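PDB 4FVS: putative lipoprotein, which is of unknown function but, as a putative exported lipoprotein related to the LolA and LolB carriers, probably binds lipid or another hydrophobic ligand. Local coordinates for residues A49-T54 with I60-D65; V89-T94 with N135-A140; I103-P108 with E185-N190; G157-A162 with G192-E197; A169-S172 with E177-T180. All coordinates share one frame; numbering follows the deposited sequence. Where two conformers were deposited one is given.

How the contacts relate
The five contacts fall into two groups in one largely antiparallel fold. Contacts 3 and 4 form the first, with centres about 9 Å apart; they meet where W186 N probably bonds to R195 O and S188 OG to D160 O. In the second group contact 2 is the middle member. N93 O probably accepts from N62 ND2 of contact 1, about 14 Å away between centres, and A140 N probably bonds to A169 O of contact 5, about 12 Å away. Contacts 4 and 5 share strand 157-171, yet their centres lie about 28 Å apart on opposite sides of the chain's centre. Contact 5 is nested inside the loops closed by contacts 3 and 4.

Contact 1: A49-T54 with I60-D65; sequences ADYVYT and IVNKGD
Y51 and G64 face each other as an antiparallel hydrogen-bonded pair, with Y51 N giving its hydrogen to G64 O over 2.8 Å and G64 N returning one to Y51 O. Y53 and N62 repeat the pattern, Y53 N lying 2.7 Å from N62 O. Beyond this pair the register slips by one residue: Y53 O accepts from N62 N and also from V61 N, the latter at 2.8 Å.

Among the side chains, the Y51 hydroxyl donates to N62 OD1, 3.2 Å away and nearly along the C=O axis. An asparagine suits this place because its ND2 has a second task, binding the carbonyls of N93, in the loop before strand 96-98, and of V96 at the start of that strand.

The Y51 ring lies back across the partner strand, since chi1 of 69° sets CG between the backbone N and the carbonyl carbon. G64 CA meets one ring face in a CH-pi contact, 3.9 Å from the centroid; a side chain at this glycine would probably collide with the phenol. The hydroxyl of Y53, bonded to Y33 and S84, lies over the opposite face.

Apolar contacts are modest: V52 CG1 touches I60 CG2 at 4.0 Å, and Y53 CB touches V61 CG2 at 3.9 Å. At the far end D50 OD1 lies 4.4 Å from D65 OD2, like charges that would probably repel, though solvent is likely to soften this.

With V61 and N62 both facing Y53, this is a classic beta bulge in the hairpin of strands 44-54 and 60-71.

Contact 2: V89-T94 with N135-A140; sequences VSEMNT and NRKDMA
E91 and K137 reach across to each other at about a right angle, and a single salt bridge joins their ends: K137 NZ donates to E91 OE1 over 3.2 Å. The ammonium meets the carboxylate on the anti lone pair of OE1, the side turned away from OE2. The lysine does most of the spanning. Beyond CG its chain is fully extended, which suits a gap of 10.8 Å between E91 CA and K137 CA. The glutamate instead folds at chi2 (-70°), a bend that places its carboxylate with OE1 toward K137 NZ. The bridge ties the loop that follows helix 86-89 to the long strand 132-154, so an irregular segment is linked to a strand of the antiparallel fold. Along its way the apolar stem of K137 is flanked by I127, T170 and S172; a long aliphatic chain ending in a charge thus serves both packing and pairing. E91 is exposed, so water probably weakens the attraction, and the small surface buried between the segments, 59 Å², rests on these two residues. Nearby, the selenomethionine M92 packs on I127 of the adjoining strand and on N62.

Contact 3: I103-P108 with E185-N190; sequences INYPNP and EWYSPN
Y187 and Y105 bury the most surface here and meet as a T-shaped (edge-to-face) pair, with ring centroids 5.1 Å apart and planes at 87°. The edge of Y105 does the touching: its CD2 comes down toward the rim of the Y187 face, 3.6 Å from Y187 CE2. A chi1 of 59° swings the Y187 ring over its own backbone, toward the loop after strand 102-104. There the Y187 hydroxyl donates to P106 O, in the carbonyl plane on a lone pair. A phenylalanine in place of Y187 could still take the Y105 edge, but P106 O would probably lose its hydroxyl donor and the loop a tether. E185 is the third participant; its extended chain brings OE1 to the edge of the Y105 ring, where the Y105 hydroxyl makes a weak bond to E185 OE1 of 3.3 Å. Around them F7 forms an edge-to-face pair with Y187, and R144 a cation-pi contact with Y105. Tyrosine suits both places, offering an aromatic surface and a polar tip. The chemistry implies that this buried patch joins loop to strand by aromatic packing while giving the Y187 hydroxyl a backbone acceptor and that of Y105 a weaker, carboxylate one.

Contact 4: G157-A162 with G192-E197; sequences GTFDCA and GLVRTE
E197 OE2 is gripped by two nitrogens of R195, just past V194, the residue that meets F159 and C161 across the contact. R195 NE stands 2.9 Å from E197 OE2 and R195 NH2 3.0 Å from the same oxygen. The guanidinium thus approaches side-on, with OE2 in its plane, and the salt bridge helps to hold it. E197 OE1 has its own partner in the hydroxyl of Y199, which probably helps to hold the carboxylate, and both R195 and E197 touch W186 of the neighbouring strand.

The contact itself is apolar and rests on V194. With CG1 anti to the backbone N (chi1 174°), its two methyl groups share the work. CG1 reaches F159 CD1 at 3.6 Å, approaching the ring obliquely. CG2 lies 3.8 Å from C161 SG and also 4.0 Å from F159 CG, touching the sulfur and the base of the ring on adjacent sides. A branched, compact valine suits such a place, as it can touch two neighbours at once, while F159 offers a broad surface and C161 a small polarisable one. Cutting V194 back to an alanine removes both methyls and is likely to leave F159 CD1 and C161 SG without this apolar partner.

Beyond the segments, I152 and T154 also touch V194, and L211 packs on F159. The two segments are not adjacent strands, since 179-188 runs between them; side chains meeting over it are consistent with a sheet that curves here. V194 and R195 both face W186, the classic beta bulge that accompanies the corner at V194, consistent with the curved, incomplete antiparallel beta barrel of LolA/LolB-like folds.

Contact 5: A169-S172 with E177-T180; sequences ATRS and ETIT
T178 lies across from A169 and R171, and its side chain forks toward both. CB only carries the branches, with OG1 beside the backbone N and CG2 anti to it, chi1 being -55°. At the first tip OG1 comes alongside the R171 stem, 3.8 Å from R171 CG. At the second, CG2 lies 4.0 Å from R171 CG and equally 4.0 Å from A169 CB, so this methyl bridges the two residues. Threonine suits the spot, as its methyl packs while its hydroxyl suits an exposed position. Next to it T180 CG2 also comes within 4.2 Å of A169 CB, so the two threonine methyls converge on the small alanine.

Beneath these side chains the backbones pair. T170 N donates to I179 O over 2.8 Å, and I179 N answers to T170 O over 3.0 Å, the second bond being fairly straight at 167°. A CA-H...O contact of 3.4 Å from A169 CA to I179 O supplements them.

The rest of R171 bends at chi3 and turns its guanidinium toward D138, with which it makes a long, weak ion pair. T170 packs on K137 and M139 of strand 132-154, the neighbour of 157-171 on the side away from 179-188. With T170 and I179 as the hydrogen-bonded pair and A169 and T180 as the non-hydrogen-bonded one, this is an antiparallel beta hairpin of strands 157-171 and 179-188, at the end next to its connecting loop.

Contact 1: A49-T54 with I60-D65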
# COMPACT_ATOMS: atom_id res chain seq x y z
N ALA A 49 -4.90 -10.82 5.65
CA ALA A 49 -3.48 -11.09 5.83
C ALA A 49 -2.92 -10.38 7.06
O ALA A 49 -3.37 -9.30 7.41
CB ALA A 49 -2.71 -10.64 4.61
N ASP A 50 -1.94 -11.03 7.73
CA ASP A 50 -1.21 -10.47 8.87
C ASP A 50 0.05 -9.80 8.39
O ASP A 50 0.62 -10.24 7.39
CB ASP A 50 -0.86 -11.53 9.93
CG ASP A 50 -2.03 -11.90 10.81
OD1 ASP A 50 -2.49 -11.02 11.57
OD2 ASP A 50 -2.45 -13.08 10.77
N TYR A 51 0.47 -8.73 9.07
CA TYR A 51 1.71 -8.05 8.71
C TYR A 51 2.51 -7.75 9.96
O TYR A 51 1.94 -7.57 11.03
CB TYR A 51 1.46 -6.78 7.88
CG TYR A 51 0.81 -5.62 8.61
CD1 TYR A 51 1.56 -4.74 9.38
CD2 TYR A 51 -0.55 -5.34 8.43
CE1 TYR A 51 0.98 -3.66 10.02
CE2 TYR A 51 -1.15 -4.25 9.07
CZ TYR A 51 -0.38 -3.40 9.86
OH TYR A 51 -0.94 -2.32 10.50
N VAL A 52 3.84 -7.72 9.81
CA VAL A 52 4.80 -7.37 10.85
C VAL A 52 5.84 -6.48 10.22
O VAL A 52 6.53 -6.90 9.30
CB VAL A 52 5.46 -8.57 11.59
CG1 VAL A 52 6.23 -8.08 12.82
CG2 VAL A 52 4.42 -9.61 12.01
N TYR A 53 5.90 -5.23 10.67
CA TYR A 53 6.88 -4.28 10.20
C TYR A 53 7.98 -4.24 11.25
O TYR A 53 7.68 -4.03 12.43
CB TYR A 53 6.26 -2.89 9.92
CG TYR A 53 5.19 -2.78 8.85
CD1 TYR A 53 4.89 -3.86 8.01
CD2 TYR A 53 4.48 -1.60 8.65
CE1 TYR A 53 3.92 -3.76 7.01
CE2 TYR A 53 3.48 -1.50 7.68
CZ TYR A 53 3.21 -2.58 6.85
OH TYR A 53 2.24 -2.46 5.87
N THR A 54 9.21 -4.57 10.84
CA THR A 54 10.39 -4.60 11.72
C THR A 54 11.43 -3.67 11.18
O THR A 54 11.42 -3.40 9.98
CB THR A 54 10.96 -6.02 11.85
OG1 THR A 54 11.28 -6.54 10.56
CG2 THR A 54 10.04 -6.97 12.61
N ILE A 60 10.29 -5.14 16.34
CA ILE A 60 8.96 -4.86 15.81
C ILE A 60 8.63 -3.37 15.98
O ILE A 60 8.82 -2.82 17.08
CB ILE A 60 7.88 -5.75 16.49
CG1 ILE A 60 8.27 -7.25 16.41
CG2 ILE A 60 6.50 -5.51 15.86
CD1 ILE A 60 7.69 -8.14 17.47
N VAL A 61 8.13 -2.72 14.91
CA VAL A 61 7.74 -1.31 14.93
C VAL A 61 6.22 -1.22 14.75
O VAL A 61 5.62 -0.26 15.19
CB VAL A 61 8.50 -0.40 13.93
CG1 VAL A 61 9.99 -0.60 14.07
CG2 VAL A 61 8.07 -0.64 12.49
N ASN A 62 5.61 -2.21 14.10
CA ASN A 62 4.16 -2.26 13.93
C ASN A 62 3.75 -3.63 13.51
O ASN A 62 4.49 -4.32 12.81
CB ASN A 62 3.63 -1.21 12.93
CG ASN A 62 2.21 -0.77 13.21
OD1 ASN A 62 1.26 -1.03 12.44
ND2 ASN A 62 2.04 -0.07 14.33
N LYS A 63 2.57 -4.02 13.93
CA LYS A 63 1.96 -5.30 13.59
C LYS A 63 0.46 -5.07 13.54
O LYS A 63 -0.07 -4.23 14.27
CB LYS A 63 2.37 -6.44 14.57
CG LYS A 63 2.03 -6.19 16.04
CD LYS A 63 2.13 -7.43 16.90
CE LYS A 63 1.62 -7.20 18.31
NZ LYS A 63 2.63 -6.56 19.19
N GLY A 64 -0.19 -5.81 12.65
CA GLY A 64 -1.62 -5.74 12.45
C GLY A 64 -2.07 -6.66 11.35
O GLY A 64 -1.31 -7.54 10.93
N ASP A 65 -3.29 -6.45 10.86
CA ASP A 65 -3.87 -7.24 9.78
C ASP A 65 -4.49 -6.31 8.71
O ASP A 65 -4.87 -5.17 9.00
CB ASP A 65 -4.89 -8.25 10.32
CG ASP A 65 -5.85 -7.73 11.36
OD1 ASP A 65 -6.73 -6.90 11.00
OD2 ASP A 65 -5.79 -8.22 12.52

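Contact 2: V89-T94 with N135-A140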
# COMPACT_ATOMS: atom_id res chain seq x y z
N VAL A 89 6.27 4.51 8.28
CA VAL A 89 6.67 3.34 9.10
C VAL A 89 7.77 3.70 10.17
O VAL A 89 7.75 3.11 11.25
CB VAL A 89 7.10 2.12 8.22
CG1 VAL A 89 7.60 0.96 9.07
CG2 VAL A 89 5.95 1.65 7.34
N SER A 90 8.68 4.67 9.88
CA SER A 90 9.73 5.12 10.82
C SER A 90 9.08 5.87 12.01
O SER A 90 9.46 5.68 13.18
CB SER A 90 10.75 6.01 10.11
OG SER A 90 10.16 7.16 9.51
N GLU A 91 8.05 6.68 11.69
CA GLU A 91 7.24 7.42 12.65
C GLU A 91 6.30 6.43 13.41
O GLU A 91 5.13 6.77 13.68
CB GLU A 91 6.43 8.49 11.87
CG GLU A 91 7.24 9.66 11.37
CD GLU A 91 7.71 10.56 12.49
OE1 GLU A 91 6.94 11.48 12.86
OE2 GLU A 91 8.80 10.31 13.05
N MSE A 92 6.78 5.19 13.73
CA MSE A 92 5.87 4.21 14.28
C MSE A 92 6.42 3.31 15.35
O MSE A 92 7.57 2.84 15.31
CB MSE A 92 5.35 3.29 13.18
CG MSE A 92 4.09 3.74 12.57
SE MSE A 92 3.60 2.33 11.38
CE MSE A 92 1.96 2.92 10.58
N ASN A 93 5.51 3.02 16.28
CA ASN A 93 5.57 2.11 17.40
C ASN A 93 4.31 1.24 17.30
O ASN A 93 3.48 1.48 16.41
CB ASN A 93 5.73 2.84 18.73
CG ASN A 93 4.56 3.65 19.15
OD1 ASN A 93 3.55 3.11 19.58
ND2 ASN A 93 4.68 4.97 19.10
N THR A 94 4.17 0.22 18.13
CA THR A 94 3.06 -0.73 18.00
C THR A 94 1.71 -0.15 18.45
O THR A 94 0.68 -0.73 18.11
CB THR A 94 3.37 -2.02 18.74
OG1 THR A 94 4.78 -2.23 18.66
CG2 THR A 94 2.66 -3.21 18.11
N ASN A 135 -2.67 12.34 20.17
CA ASN A 135 -1.50 12.28 19.32
C ASN A 135 -1.93 11.65 17.98
O ASN A 135 -2.09 10.42 17.88
CB ASN A 135 -0.37 11.51 20.05
CG ASN A 135 0.95 11.43 19.30
OD1 ASN A 135 1.13 11.94 18.18
ND2 ASN A 135 1.90 10.75 19.93
N ARG A 136 -2.19 12.50 16.97
CA ARG A 136 -2.64 12.05 15.66
C ARG A 136 -2.13 12.95 14.52
O ARG A 136 -1.63 14.06 14.75
CB ARG A 136 -4.20 11.97 15.59
CG ARG A 136 -5.00 13.29 15.44
CD ARG A 136 -5.01 14.12 16.71
NE ARG A 136 -5.79 15.35 16.56
CZ ARG A 136 -5.84 16.31 17.47
NH1 ARG A 136 -5.18 16.19 18.62
NH2 ARG A 136 -6.58 17.39 17.26
N LYS A 137 -2.29 12.44 13.28
CA LYS A 137 -1.96 13.06 12.00
C LYS A 137 -2.99 12.69 10.99
O LYS A 137 -3.42 11.53 10.93
CB LYS A 137 -0.57 12.61 11.47
CG LYS A 137 0.66 13.30 12.03
CD LYS A 137 1.91 12.74 11.34
CE LYS A 137 3.21 13.25 11.92
NZ LYS A 137 4.39 12.55 11.33
N ASP A 138 -3.37 13.65 10.16
CA ASP A 138 -4.24 13.45 9.01
C ASP A 138 -3.41 13.17 7.80
O ASP A 138 -2.40 13.86 7.60
CB ASP A 138 -5.11 14.69 8.75
CG ASP A 138 -6.34 14.83 9.58
OD1 ASP A 138 -7.18 13.89 9.56
OD2 ASP A 138 -6.55 15.92 10.13
N MSE A 139 -3.80 12.20 6.97
CA MSE A 139 -3.10 11.95 5.73
C MSE A 139 -4.11 11.78 4.64
O MSE A 139 -4.96 10.89 4.73
CB MSE A 139 -2.16 10.75 5.83
CG MSE A 139 -1.24 10.85 7.03
SE MSE A 139 0.16 9.60 7.00
CE MSE A 139 1.21 10.36 5.61
N ALA A 140 -4.07 12.68 3.65
CA ALA A 140 -4.99 12.66 2.52
C ALA A 140 -4.31 12.14 1.26
O ALA A 140 -3.32 12.71 0.80
CB ALA A 140 -5.54 14.05 2.29

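Contact 3: I103-P108 with E185-N190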
# COMPACT_ATOMS: atom_id res chain seq x y z
N ILE A 103 -10.03 1.44 -0.50
CA ILE A 103 -9.97 2.12 -1.80
C ILE A 103 -9.82 1.09 -2.93
O ILE A 103 -9.20 0.05 -2.74
CB ILE A 103 -8.84 3.17 -1.84
CG1 ILE A 103 -7.46 2.54 -1.48
CG2 ILE A 103 -9.21 4.36 -0.94
CD1 ILE A 103 -6.19 3.40 -1.77
N ASN A 104 -10.40 1.39 -4.10
CA ASN A 104 -10.33 0.51 -5.26
C ASN A 104 -8.97 0.60 -5.94
O ASN A 104 -8.28 1.62 -5.84
CB ASN A 104 -11.41 0.84 -6.28
CG ASN A 104 -11.22 2.13 -7.04
OD1 ASN A 104 -10.79 3.14 -6.51
ND2 ASN A 104 -11.55 2.13 -8.31
N TYR A 105 -8.62 -0.49 -6.66
CA TYR A 105 -7.45 -0.61 -7.49
C TYR A 105 -7.95 -1.06 -8.85
O TYR A 105 -8.37 -2.20 -9.03
CB TYR A 105 -6.39 -1.55 -6.87
CG TYR A 105 -5.59 -0.87 -5.77
CD1 TYR A 105 -6.11 -0.76 -4.48
CD2 TYR A 105 -4.35 -0.31 -6.02
CE1 TYR A 105 -5.40 -0.11 -3.47
CE2 TYR A 105 -3.63 0.35 -5.02
CZ TYR A 105 -4.17 0.45 -3.74
OH TYR A 105 -3.46 1.08 -2.74
N PRO A 106 -8.01 -0.13 -9.82
CA PRO A 106 -8.51 -0.48 -11.16
C PRO A 106 -7.62 -1.52 -11.86
O PRO A 106 -6.43 -1.59 -11.59
CB PRO A 106 -8.51 0.86 -11.91
CG PRO A 106 -8.49 1.90 -10.84
CD PRO A 106 -7.63 1.30 -9.76
N ASN A 107 -8.22 -2.35 -12.70
CA ASN A 107 -7.59 -3.40 -13.49
C ASN A 107 -7.41 -2.90 -14.93
O ASN A 107 -8.38 -2.82 -15.69
CB ASN A 107 -8.45 -4.68 -13.45
CG ASN A 107 -7.99 -5.82 -14.33
OD1 ASN A 107 -6.82 -5.91 -14.75
ND2 ASN A 107 -8.89 -6.76 -14.56
N PRO A 108 -6.16 -2.60 -15.33
CA PRO A 108 -5.95 -2.07 -16.69
C PRO A 108 -5.93 -3.13 -17.77
O PRO A 108 -5.88 -2.80 -18.97
CB PRO A 108 -4.59 -1.41 -16.58
CG PRO A 108 -3.89 -2.22 -15.55
CD PRO A 108 -4.91 -2.64 -14.56
N GLU A 185 2.86 3.69 -7.37
CA GLU A 185 2.69 2.31 -6.96
C GLU A 185 2.65 1.43 -8.19
O GLU A 185 2.05 1.80 -9.19
CB GLU A 185 1.42 2.13 -6.11
CG GLU A 185 1.51 2.70 -4.70
CD GLU A 185 0.33 2.48 -3.78
OE1 GLU A 185 -0.81 2.35 -4.28
OE2 GLU A 185 0.53 2.53 -2.54
N TRP A 186 3.31 0.28 -8.12
CA TRP A 186 3.27 -0.77 -9.13
C TRP A 186 2.63 -1.96 -8.50
O TRP A 186 3.17 -2.51 -7.53
CB TRP A 186 4.66 -1.12 -9.67
CG TRP A 186 5.28 -0.11 -10.58
CD1 TRP A 186 5.33 -0.15 -11.94
CD2 TRP A 186 6.04 1.03 -10.18
NE1 TRP A 186 6.09 0.90 -12.41
CE2 TRP A 186 6.52 1.64 -11.35
CE3 TRP A 186 6.35 1.61 -8.93
CZ2 TRP A 186 7.30 2.80 -11.32
CZ3 TRP A 186 7.10 2.77 -8.90
CH2 TRP A 186 7.56 3.36 -10.09
N TYR A 187 1.47 -2.35 -8.99
CA TYR A 187 0.79 -3.49 -8.41
C TYR A 187 0.47 -4.52 -9.49
O TYR A 187 0.11 -4.17 -10.61
CB TYR A 187 -0.46 -3.05 -7.65
CG TYR A 187 -1.50 -2.32 -8.46
CD1 TYR A 187 -2.57 -3.00 -9.02
CD2 TYR A 187 -1.52 -0.93 -8.51
CE1 TYR A 187 -3.58 -2.32 -9.72
CE2 TYR A 187 -2.55 -0.24 -9.16
CZ TYR A 187 -3.56 -0.95 -9.79
OH TYR A 187 -4.58 -0.31 -10.45
N SER A 188 0.64 -5.79 -9.15
CA SER A 188 0.45 -6.89 -10.08
C SER A 188 -0.64 -7.86 -9.60
O SER A 188 -0.82 -8.02 -8.38
CB SER A 188 1.77 -7.63 -10.24
OG SER A 188 1.78 -8.50 -11.36
N PRO A 189 -1.34 -8.57 -10.52
CA PRO A 189 -2.35 -9.54 -10.08
C PRO A 189 -1.79 -10.65 -9.20
O PRO A 189 -0.68 -11.15 -9.46
CB PRO A 189 -2.85 -10.13 -11.40
CG PRO A 189 -2.57 -9.09 -12.41
CD PRO A 189 -1.27 -8.52 -12.00
N ASN A 190 -2.54 -11.00 -8.14
CA ASN A 190 -2.29 -12.05 -7.13
C ASN A 190 -0.97 -11.83 -6.37
O ASN A 190 -0.45 -12.75 -5.75
CB ASN A 190 -2.30 -13.44 -7.80
CG ASN A 190 -3.54 -13.69 -8.62
OD1 ASN A 190 -4.67 -13.49 -8.16
ND2 ASN A 190 -3.34 -14.12 -9.85

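Contact 4: G157-A162 with G192-E197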
# COMPACT_ATOMS: atom_id res chain seq x y z
N GLY A 157 11.06 -11.69 -8.59
CA GLY A 157 10.79 -12.09 -9.97
C GLY A 157 10.42 -10.93 -10.86
O GLY A 157 10.71 -9.78 -10.53
N THR A 158 9.77 -11.24 -12.01
CA THR A 158 9.33 -10.23 -12.99
C THR A 158 7.78 -10.25 -13.04
O THR A 158 7.17 -11.32 -13.10
CB THR A 158 10.00 -10.46 -14.34
OG1 THR A 158 11.41 -10.42 -14.12
CG2 THR A 158 9.61 -9.42 -15.38
N PHE A 159 7.17 -9.05 -12.94
CA PHE A 159 5.72 -8.92 -12.85
C PHE A 159 5.16 -7.84 -13.77
O PHE A 159 5.76 -6.76 -13.88
CB PHE A 159 5.31 -8.57 -11.40
CG PHE A 159 5.94 -9.40 -10.30
CD1 PHE A 159 7.18 -9.07 -9.77
CD2 PHE A 159 5.29 -10.53 -9.81
CE1 PHE A 159 7.77 -9.87 -8.79
CE2 PHE A 159 5.88 -11.32 -8.81
CZ PHE A 159 7.11 -10.98 -8.31
N ASP A 160 4.00 -8.13 -14.43
CA ASP A 160 3.32 -7.14 -15.26
C ASP A 160 2.49 -6.32 -14.32
O ASP A 160 1.65 -6.87 -13.60
CB ASP A 160 2.51 -7.76 -16.42
CG ASP A 160 2.21 -6.83 -17.61
OD1 ASP A 160 3.07 -5.96 -17.93
OD2 ASP A 160 1.20 -7.06 -18.30
N CYS A 161 2.80 -5.04 -14.20
CA CYS A 161 2.16 -4.15 -13.24
C CYS A 161 1.37 -3.05 -13.90
O CYS A 161 1.52 -2.77 -15.08
CB CYS A 161 3.21 -3.54 -12.33
SG CYS A 161 4.26 -4.73 -11.48
N ALA A 162 0.60 -2.38 -13.07
CA ALA A 162 -0.11 -1.16 -13.30
C ALA A 162 0.57 -0.11 -12.46
O ALA A 162 0.87 -0.39 -11.29
CB ALA A 162 -1.57 -1.32 -12.91
N GLY A 192 -0.17 -7.94 -5.53
CA GLY A 192 -0.39 -6.63 -4.94
C GLY A 192 0.78 -5.74 -5.26
O GLY A 192 1.27 -5.79 -6.39
N LEU A 193 1.26 -4.97 -4.28
CA LEU A 193 2.39 -4.05 -4.46
C LEU A 193 3.70 -4.80 -4.75
O LEU A 193 4.09 -5.65 -3.95
CB LEU A 193 2.59 -3.13 -3.22
CG LEU A 193 1.49 -2.16 -2.91
CD1 LEU A 193 1.74 -1.43 -1.63
CD2 LEU A 193 1.28 -1.16 -4.05
N VAL A 194 4.37 -4.43 -5.86
CA VAL A 194 5.65 -4.94 -6.35
C VAL A 194 6.75 -3.88 -6.07
O VAL A 194 7.84 -4.21 -5.56
CB VAL A 194 5.57 -5.32 -7.86
CG1 VAL A 194 6.92 -5.71 -8.43
CG2 VAL A 194 4.55 -6.43 -8.09
N ARG A 195 6.44 -2.62 -6.40
CA ARG A 195 7.32 -1.48 -6.18
C ARG A 195 6.51 -0.23 -5.84
O ARG A 195 5.41 -0.05 -6.35
CB ARG A 195 8.17 -1.22 -7.42
CG ARG A 195 9.19 -0.11 -7.22
CD ARG A 195 9.99 0.21 -8.47
NE ARG A 195 10.89 1.34 -8.21
CZ ARG A 195 12.11 1.23 -7.70
NH1 ARG A 195 12.63 0.03 -7.44
NH2 ARG A 195 12.84 2.31 -7.47
N THR A 196 7.05 0.60 -4.95
CA THR A 196 6.44 1.90 -4.60
C THR A 196 7.57 2.95 -4.55
O THR A 196 8.72 2.61 -4.24
CB THR A 196 5.61 1.87 -3.31
OG1 THR A 196 6.42 1.79 -2.14
CG2 THR A 196 4.55 0.79 -3.29
N GLU A 197 7.26 4.21 -4.91
CA GLU A 197 8.18 5.34 -4.83
C GLU A 197 7.49 6.51 -4.19
O GLU A 197 6.30 6.72 -4.42
CB GLU A 197 8.69 5.73 -6.20
CG GLU A 197 9.65 4.73 -6.78
CD GLU A 197 10.12 5.04 -8.19
OE1 GLU A 197 9.76 6.12 -8.72
OE2 GLU A 197 10.82 4.18 -8.77

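Contact 5: A169-S172 with E177-T180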
# COMPACT_ATOMS: atom_id res chain seq x y z
N ALA A 169 -1.00 14.67 1.32
CA ALA A 169 -0.97 15.85 2.17
C ALA A 169 -1.07 15.39 3.60
O ALA A 169 -1.97 14.61 3.89
CB ALA A 169 -2.08 16.82 1.79
N THR A 170 -0.12 15.78 4.47
CA THR A 170 -0.04 15.35 5.87
C THR A 170 -0.12 16.58 6.81
O THR A 170 0.76 17.45 6.79
CB THR A 170 1.24 14.53 6.11
OG1 THR A 170 1.35 13.52 5.10
CG2 THR A 170 1.29 13.88 7.48
N ARG A 171 -1.20 16.61 7.63
CA ARG A 171 -1.55 17.61 8.64
C ARG A 171 -1.36 17.07 10.04
O ARG A 171 -1.59 15.88 10.27
CB ARG A 171 -3.00 18.07 8.49
CG ARG A 171 -3.27 18.80 7.20
CD ARG A 171 -4.73 19.10 7.04
NE ARG A 171 -5.09 20.32 7.75
CZ ARG A 171 -5.77 20.35 8.89
NH1 ARG A 171 -6.17 19.21 9.47
NH2 ARG A 171 -6.06 21.51 9.47
N SER A 172 -0.94 17.93 10.97
CA SER A 172 -0.68 17.54 12.35
C SER A 172 -0.96 18.70 13.30
O SER A 172 -0.63 19.85 12.96
CB SER A 172 0.76 17.07 12.51
OG SER A 172 1.00 16.67 13.85
N GLU A 177 2.33 24.03 9.17
CA GLU A 177 2.09 23.87 7.73
C GLU A 177 1.75 22.41 7.34
O GLU A 177 2.10 21.45 8.03
CB GLU A 177 3.32 24.38 6.91
CG GLU A 177 4.60 23.54 6.97
CD GLU A 177 5.34 23.41 8.29
OE1 GLU A 177 5.49 24.43 9.00
OE2 GLU A 177 5.80 22.29 8.60
N THR A 178 1.07 22.27 6.19
CA THR A 178 0.70 21.00 5.57
C THR A 178 1.88 20.51 4.72
O THR A 178 2.39 21.27 3.88
CB THR A 178 -0.59 21.18 4.73
OG1 THR A 178 -1.63 21.74 5.54
CG2 THR A 178 -1.07 19.89 4.10
N ILE A 179 2.33 19.25 4.95
CA ILE A 179 3.42 18.68 4.17
C ILE A 179 2.82 17.92 2.98
O ILE A 179 2.07 16.96 3.16
CB ILE A 179 4.38 17.80 5.02
CG1 ILE A 179 4.95 18.53 6.27
CG2 ILE A 179 5.50 17.21 4.16
CD1 ILE A 179 5.72 19.91 6.08
N THR A 180 3.15 18.36 1.76
CA THR A 180 2.67 17.73 0.54
C THR A 180 3.79 16.98 -0.20
O THR A 180 4.98 17.28 -0.06
CB THR A 180 2.03 18.73 -0.41
OG1 THR A 180 3.01 19.69 -0.81
CG2 THR A 180 0.82 19.40 0.20